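Local coordinates for Endoglucanase(Endo-1,4-beta-glucanase)protein (Pseudomonas stutzeri, PDB 6R2J) that probably hydrolyses internal beta-1,4-glucosidic bonds of cellulose and related glucans, as a family 5 endoglucanase, and is captured here with cellobiose, at residues A[247-255]-A[273-283]. Numbering follows the deposited sequence. Where two conformers were deposited one is given.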
ATOM      1  N   LYS A 247      -7.520  12.654   4.129  1.00 12.07           N
ATOM      2  CA  LYS A 247      -7.337  12.085   2.796  0.59 11.46           C
ATOM      3  C   LYS A 247      -7.193  10.574   2.891  1.00 11.56           C
ATOM      4  O   LYS A 247      -6.582  10.059   3.818  1.00 12.01           O
ATOM      5  CB  LYS A 247      -6.103  12.645   2.080  0.59 11.01           C
ATOM      6  CG  LYS A 247      -6.093  14.155   1.888  0.59 12.26           C
ATOM      7  CD  LYS A 247      -4.665  14.646   1.673  0.59 13.69           C
ATOM      8  CE  LYS A 247      -3.762  14.469   2.919  0.59 14.16           C
ATOM      9  NZ  LYS A 247      -2.420  15.081   2.722  0.59 14.86           N
ATOM     10  N   GLY A 248      -7.730   9.872   1.897  1.00 11.30           N
ATOM     11  CA  GLY A 248      -7.664   8.420   1.897  1.00 11.34           C
ATOM     12  C   GLY A 248      -6.929   7.730   0.759  1.00 10.28           C
ATOM     13  O   GLY A 248      -6.688   8.303  -0.303  1.00 10.71           O
ATOM     14  N   PHE A 249      -6.650   6.442   0.964  1.00 10.77           N
ATOM     15  CA  PHE A 249      -5.930   5.594   0.021  1.00  9.11           C
ATOM     16  C   PHE A 249      -6.419   4.173   0.304  1.00  8.71           C
ATOM     17  O   PHE A 249      -6.371   3.709   1.452  1.00  9.47           O
ATOM     18  CB  PHE A 249      -4.407   5.787   0.196  1.00  7.61           C
ATOM     19  CG  PHE A 249      -3.561   4.846  -0.633  1.00  6.93           C
ATOM     20  CD1 PHE A 249      -3.863   4.585  -1.974  1.00  8.14           C
ATOM     21  CD2 PHE A 249      -2.480   4.217  -0.066  1.00  7.10           C
ATOM     22  CE1 PHE A 249      -3.081   3.712  -2.740  1.00  6.99           C
ATOM     23  CE2 PHE A 249      -1.702   3.322  -0.814  1.00  8.24           C
ATOM     24  CZ  PHE A 249      -1.998   3.077  -2.158  1.00  8.06           C
ATOM     25  N   LEU A 250      -6.949   3.502  -0.717  1.00  7.45           N
ATOM     26  CA  LEU A 250      -7.277   2.081  -0.590  1.00  8.30           C
ATOM     27  C   LEU A 250      -6.091   1.254  -1.090  1.00  7.53           C
ATOM     28  O   LEU A 250      -6.012   0.867  -2.262  1.00  8.32           O
ATOM     29  CB  LEU A 250      -8.546   1.759  -1.358  1.00 10.54           C
ATOM     30  CG  LEU A 250      -9.162   0.445  -0.902  1.00 12.72           C
ATOM     31  CD1 LEU A 250      -9.864   0.542   0.503  1.00 14.48           C
ATOM     32  CD2 LEU A 250     -10.118  -0.044  -1.980  1.00 11.92           C
ATOM     33  N   GLY A 251      -5.165   0.976  -0.173  1.00  7.15           N
ATOM     34  CA  GLY A 251      -3.857   0.442  -0.534  1.00  5.69           C
ATOM     35  C   GLY A 251      -3.834  -0.986  -1.021  1.00  5.85           C
ATOM     36  O   GLY A 251      -2.818  -1.430  -1.570  1.00  6.42           O
ATOM     37  N   GLU A 252      -4.888  -1.732  -0.766  1.00  6.62           N
ATOM     38  CA  GLU A 252      -4.986  -3.056  -1.346  1.00  5.90           C
ATOM     39  C   GLU A 252      -6.435  -3.447  -1.567  1.00  6.02           C
ATOM     40  O   GLU A 252      -7.307  -3.122  -0.768  1.00  6.33           O
ATOM     41  CB  GLU A 252      -4.463  -4.148  -0.437  1.00  6.43           C
ATOM     42  CG  GLU A 252      -2.987  -4.111  -0.190  1.00  7.12           C
ATOM     43  CD  GLU A 252      -2.548  -5.241   0.694  1.00  7.76           C
ATOM     44  OE1 GLU A 252      -3.334  -6.227   0.833  1.00  8.95           O
ATOM     45  OE2 GLU A 252      -1.442  -5.117   1.269  1.00  8.89           O
ATOM     46  N   TYR A 253      -6.646  -4.221  -2.626  1.00  7.65           N
ATOM     47  CA  TYR A 253      -7.920  -4.763  -3.072  1.00  7.07           C
ATOM     48  C   TYR A 253      -7.499  -5.634  -4.253  1.00  7.80           C
ATOM     49  O   TYR A 253      -6.529  -5.300  -4.941  1.00  8.29           O
ATOM     50  CB  TYR A 253      -8.894  -3.667  -3.493  1.00  8.66           C
ATOM     51  CG  TYR A 253      -8.661  -3.137  -4.870  1.00  8.64           C
ATOM     52  CD1 TYR A 253      -7.746  -2.111  -5.084  1.00  8.57           C
ATOM     53  CD2 TYR A 253      -9.360  -3.652  -5.954  1.00  8.52           C
ATOM     54  CE1 TYR A 253      -7.541  -1.621  -6.306  1.00  8.94           C
ATOM     55  CE2 TYR A 253      -9.142  -3.162  -7.210  1.00  9.30           C
ATOM     56  CZ  TYR A 253      -8.229  -2.164  -7.391  1.00  8.68           C
ATOM     57  OH  TYR A 253      -8.028  -1.693  -8.677  1.00 11.92           O
ATOM     58  N   GLY A 254      -8.182  -6.754  -4.499  1.00  9.67           N
ATOM     59  CA  GLY A 254      -7.838  -7.624  -5.612  1.00  8.77           C
ATOM     60  C   GLY A 254      -8.910  -8.672  -5.769  1.00  8.00           C
ATOM     61  O   GLY A 254      -9.724  -8.884  -4.867  1.00  8.56           O
ATOM     62  N   ILE A 255      -8.910  -9.313  -6.935  1.00  8.80           N
ATOM     63  CA  ILE A 255      -9.938 -10.307  -7.216  1.00  8.32           C
ATOM     64  C   ILE A 255      -9.315 -11.484  -7.945  1.00  9.15           C
ATOM     65  O   ILE A 255      -8.353 -11.346  -8.705  1.00  9.06           O
ATOM     66  CB  ILE A 255     -11.115  -9.747  -8.072  1.00  9.89           C
ATOM     67  CG1 ILE A 255     -10.636  -9.267  -9.443  1.00 10.67           C
ATOM     68  CG2 ILE A 255     -11.854  -8.627  -7.391  1.00  9.55           C
ATOM     69  CD1 ILE A 255     -11.753  -8.746 -10.362  1.00 11.25           C
ATOM     70  N   LEU A 273     -14.632   4.891  -5.947  1.00 10.48           N
ATOM     71  CA  LEU A 273     -13.399   5.571  -5.582  1.00 10.11           C
ATOM     72  C   LEU A 273     -13.178   6.817  -6.423  1.00 10.54           C
ATOM     73  O   LEU A 273     -12.829   7.875  -5.894  1.00 10.19           O
ATOM     74  CB  LEU A 273     -12.252   4.591  -5.723  1.00 10.42           C
ATOM     75  CG  LEU A 273     -12.373   3.464  -4.708  1.00 10.75           C
ATOM     76  CD1 LEU A 273     -11.063   2.688  -4.751  1.00  9.90           C
ATOM     77  CD2 LEU A 273     -12.653   3.971  -3.310  1.00 11.10           C
ATOM     78  N   ASN A 274     -13.398   6.716  -7.734  1.00 11.63           N
ATOM     79  CA  ASN A 274     -13.244   7.872  -8.606  1.00 12.70           C
ATOM     80  C   ASN A 274     -14.183   8.991  -8.198  1.00 13.49           C
ATOM     81  O   ASN A 274     -13.783  10.159  -8.181  1.00 14.51           O
ATOM     82  CB  ASN A 274     -13.512   7.501 -10.064  1.00 11.75           C
ATOM     83  CG  ASN A 274     -12.258   7.102 -10.812  1.00 11.70           C
ATOM     84  OD1 ASN A 274     -11.157   7.195 -10.287  1.00 11.78           O
ATOM     85  ND2 ASN A 274     -12.416   6.658 -12.045  1.00 13.99           N
ATOM     86  N   ASP A 275     -15.441   8.653  -7.856  1.00 13.84           N
ATOM     87  CA  ASP A 275     -16.408   9.688  -7.493  1.00 14.46           C
ATOM     88  C   ASP A 275     -15.933  10.502  -6.288  1.00 14.89           C
ATOM     89  O   ASP A 275     -16.375  11.647  -6.087  1.00 16.01           O
ATOM     90  CB  ASP A 275     -17.749   9.037  -7.165  1.00 14.42           C
ATOM     91  CG  ASP A 275     -18.356   8.344  -8.345  1.00 14.33           C
ATOM     92  OD1 ASP A 275     -18.022   8.717  -9.505  1.00 13.74           O
ATOM     93  OD2 ASP A 275     -19.187   7.429  -8.100  1.00 16.19           O
ATOM     94  N   ASN A 276     -15.061   9.910  -5.461  1.00 13.38           N
ATOM     95  CA  ASN A 276     -14.494  10.567  -4.289  1.00 12.80           C
ATOM     96  C   ASN A 276     -13.028  10.979  -4.468  1.00 13.51           C
ATOM     97  O   ASN A 276     -12.443  11.552  -3.534  1.00 13.11           O
ATOM     98  CB  ASN A 276     -14.607   9.659  -3.069  1.00 12.40           C
ATOM     99  CG  ASN A 276     -16.019   9.454  -2.651  1.00 13.16           C
ATOM    100  OD1 ASN A 276     -16.558  10.232  -1.858  1.00 14.24           O
ATOM    101  ND2 ASN A 276     -16.661   8.413  -3.208  1.00 15.86           N
ATOM    102  N   CYS A 277     -12.458  10.773  -5.658  1.00 13.60           N
ATOM    103  CA  CYS A 277     -11.029  11.066  -5.975  1.00 12.15           C
ATOM    104  C   CYS A 277     -10.106  10.361  -4.964  1.00  9.70           C
ATOM    105  O   CYS A 277      -9.135  10.986  -4.521  1.00  9.04           O
ATOM    106  CB  CYS A 277     -10.738  12.565  -5.964  1.00 13.84           C
ATOM    107  SG  CYS A 277     -11.617  13.523  -7.229  1.00 15.81           S
ATOM    108  N   VAL A 278     -10.385   9.095  -4.635  1.00  9.52           N
ATOM    109  CA  VAL A 278      -9.629   8.321  -3.647  1.00 10.12           C
ATOM    110  C   VAL A 278      -8.761   7.315  -4.417  1.00 10.82           C
ATOM    111  O   VAL A 278      -9.307   6.546  -5.226  1.00 10.50           O
ATOM    112  CB  VAL A 278     -10.545   7.604  -2.641  1.00 11.22           C
ATOM    113  CG1 VAL A 278      -9.785   6.529  -1.923  1.00 13.14           C
ATOM    114  CG2 VAL A 278     -11.145   8.631  -1.675  1.00  9.23           C
ATOM    115  N   PRO A 279      -7.439   7.357  -4.259  1.00  9.96           N
ATOM    116  CA  PRO A 279      -6.577   6.420  -4.977  1.00  9.34           C
ATOM    117  C   PRO A 279      -6.606   5.033  -4.339  1.00 10.29           C
ATOM    118  O   PRO A 279      -7.132   4.815  -3.239  1.00 10.39           O
ATOM    119  CB  PRO A 279      -5.197   7.077  -4.894  1.00  9.27           C
ATOM    120  CG  PRO A 279      -5.230   7.904  -3.604  1.00  9.33           C
ATOM    121  CD  PRO A 279      -6.684   8.337  -3.443  1.00  9.57           C
ATOM    122  N   SER A 280      -6.041   4.080  -5.077  1.00  9.57           N
ATOM    123  CA  SER A 280      -6.088   2.678  -4.705  1.00  7.69           C
ATOM    124  C   SER A 280      -4.873   1.989  -5.291  1.00  8.08           C
ATOM    125  O   SER A 280      -4.243   2.501  -6.213  1.00 10.13           O
ATOM    126  CB  SER A 280      -7.330   2.001  -5.293  1.00  8.07           C
ATOM    127  OG  SER A 280      -7.208   1.815  -6.705  1.00  6.85           O
ATOM    128  N   ALA A 281      -4.566   0.801  -4.778  1.00  7.84           N
ATOM    129  CA  ALA A 281      -3.518  -0.035  -5.348  1.00  5.55           C
ATOM    130  C   ALA A 281      -4.019  -1.469  -5.386  1.00  5.49           C
ATOM    131  O   ALA A 281      -4.427  -2.025  -4.363  1.00  6.97           O
ATOM    132  CB  ALA A 281      -2.202   0.094  -4.561  1.00  6.66           C
ATOM    133  N   TYR A 282      -4.039  -2.027  -6.594  1.00  6.39           N
ATOM    134  CA  TYR A 282      -4.430  -3.403  -6.811  1.00  6.57           C
ATOM    135  C   TYR A 282      -3.391  -4.346  -6.237  1.00  7.19           C
ATOM    136  O   TYR A 282      -2.197  -4.112  -6.376  1.00  8.26           O
ATOM    137  CB  TYR A 282      -4.542  -3.663  -8.322  1.00  8.09           C
ATOM    138  CG  TYR A 282      -5.097  -5.031  -8.595  1.00  8.30           C
ATOM    139  CD1 TYR A 282      -6.443  -5.222  -8.640  1.00  8.07           C
ATOM    140  CD2 TYR A 282      -4.276  -6.133  -8.742  1.00  8.31           C
ATOM    141  CE1 TYR A 282      -6.967  -6.435  -8.855  1.00  7.69           C
ATOM    142  CE2 TYR A 282      -4.792  -7.356  -8.915  1.00  7.46           C
ATOM    143  CZ  TYR A 282      -6.154  -7.501  -8.971  1.00  7.58           C
ATOM    144  OH  TYR A 282      -6.728  -8.723  -9.122  1.00  9.33           O
ATOM    145  N   TRP A 283      -3.851  -5.463  -5.657  1.00  7.36           N
ATOM    146  CA  TRP A 283      -2.985  -6.537  -5.172  1.00  7.86           C
ATOM    147  C   TRP A 283      -3.141  -7.780  -6.046  1.00  7.77           C
ATOM    148  O   TRP A 283      -4.169  -8.464  -5.948  1.00  8.20           O
ATOM    149  CB  TRP A 283      -3.389  -6.893  -3.744  1.00  9.62           C
ATOM    150  CG  TRP A 283      -2.412  -7.915  -3.168  1.00  9.83           C
ATOM    151  CD1 TRP A 283      -2.481  -9.296  -3.245  1.00  9.75           C
ATOM    152  CD2 TRP A 283      -1.201  -7.618  -2.465  1.00  9.31           C
ATOM    153  NE1 TRP A 283      -1.376  -9.854  -2.637  1.00  8.97           N
ATOM    154  CE2 TRP A 283      -0.580  -8.848  -2.153  1.00  9.70           C
ATOM    155  CE3 TRP A 283      -0.577  -6.430  -2.080  1.00  8.41           C
ATOM    156  CZ2 TRP A 283       0.631  -8.902  -1.461  1.00 10.29           C
ATOM    157  CZ3 TRP A 283       0.574  -6.495  -1.384  1.00  8.48           C
ATOM    158  CH2 TRP A 283       1.189  -7.711  -1.100  1.00  9.55           C
TER
HETATM  159  O   HOH W   1      -5.894   0.192  -8.512  1.00  8.84           O
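Y282 turns the edge of its ring, CD1 foremost, against the face of Y253 in a T-shaped stack, planes at 87° and centroids 5.3 Å apart. With CG anti to the backbone N (chi1 -174°), Y282 CE1 passes beside G254 CA, Y253 O lies over one ring face near the rim, and the OH receives I255 N almost straight (3.1 Å, 178°) while bonding L294 O. Were Y282 an alanine, Y253 would probably lose its edge-on partner and I255 N this acceptor. Y253 OH shares a water with S280 OG, whose other partner is H14. W283 lies alongside E252, E252 CD coming 3.6 Å from W283 CE3; the acid is held by R56 and Y208. Its OE2 also bonds Tris, probably from the crystallisation liquor, and a bound glucose about 5 Å away (nearest atoms) is consistent with a substrate-cleft position. F249 brings its CD1-CE1 rim to the P279 and S280 backbone, with CZ 3.8 Å from A281 CB. Parallel pairing closes a TIM barrel here: L250 N gives to P279 O (2.8 Å), and L250 O accepts from A281 N. Strand 248-252 meets strand 280-285, helix 260-276 forming the beta-alpha-beta crossover, with strands 201-206 and 14-18 flanking the pair.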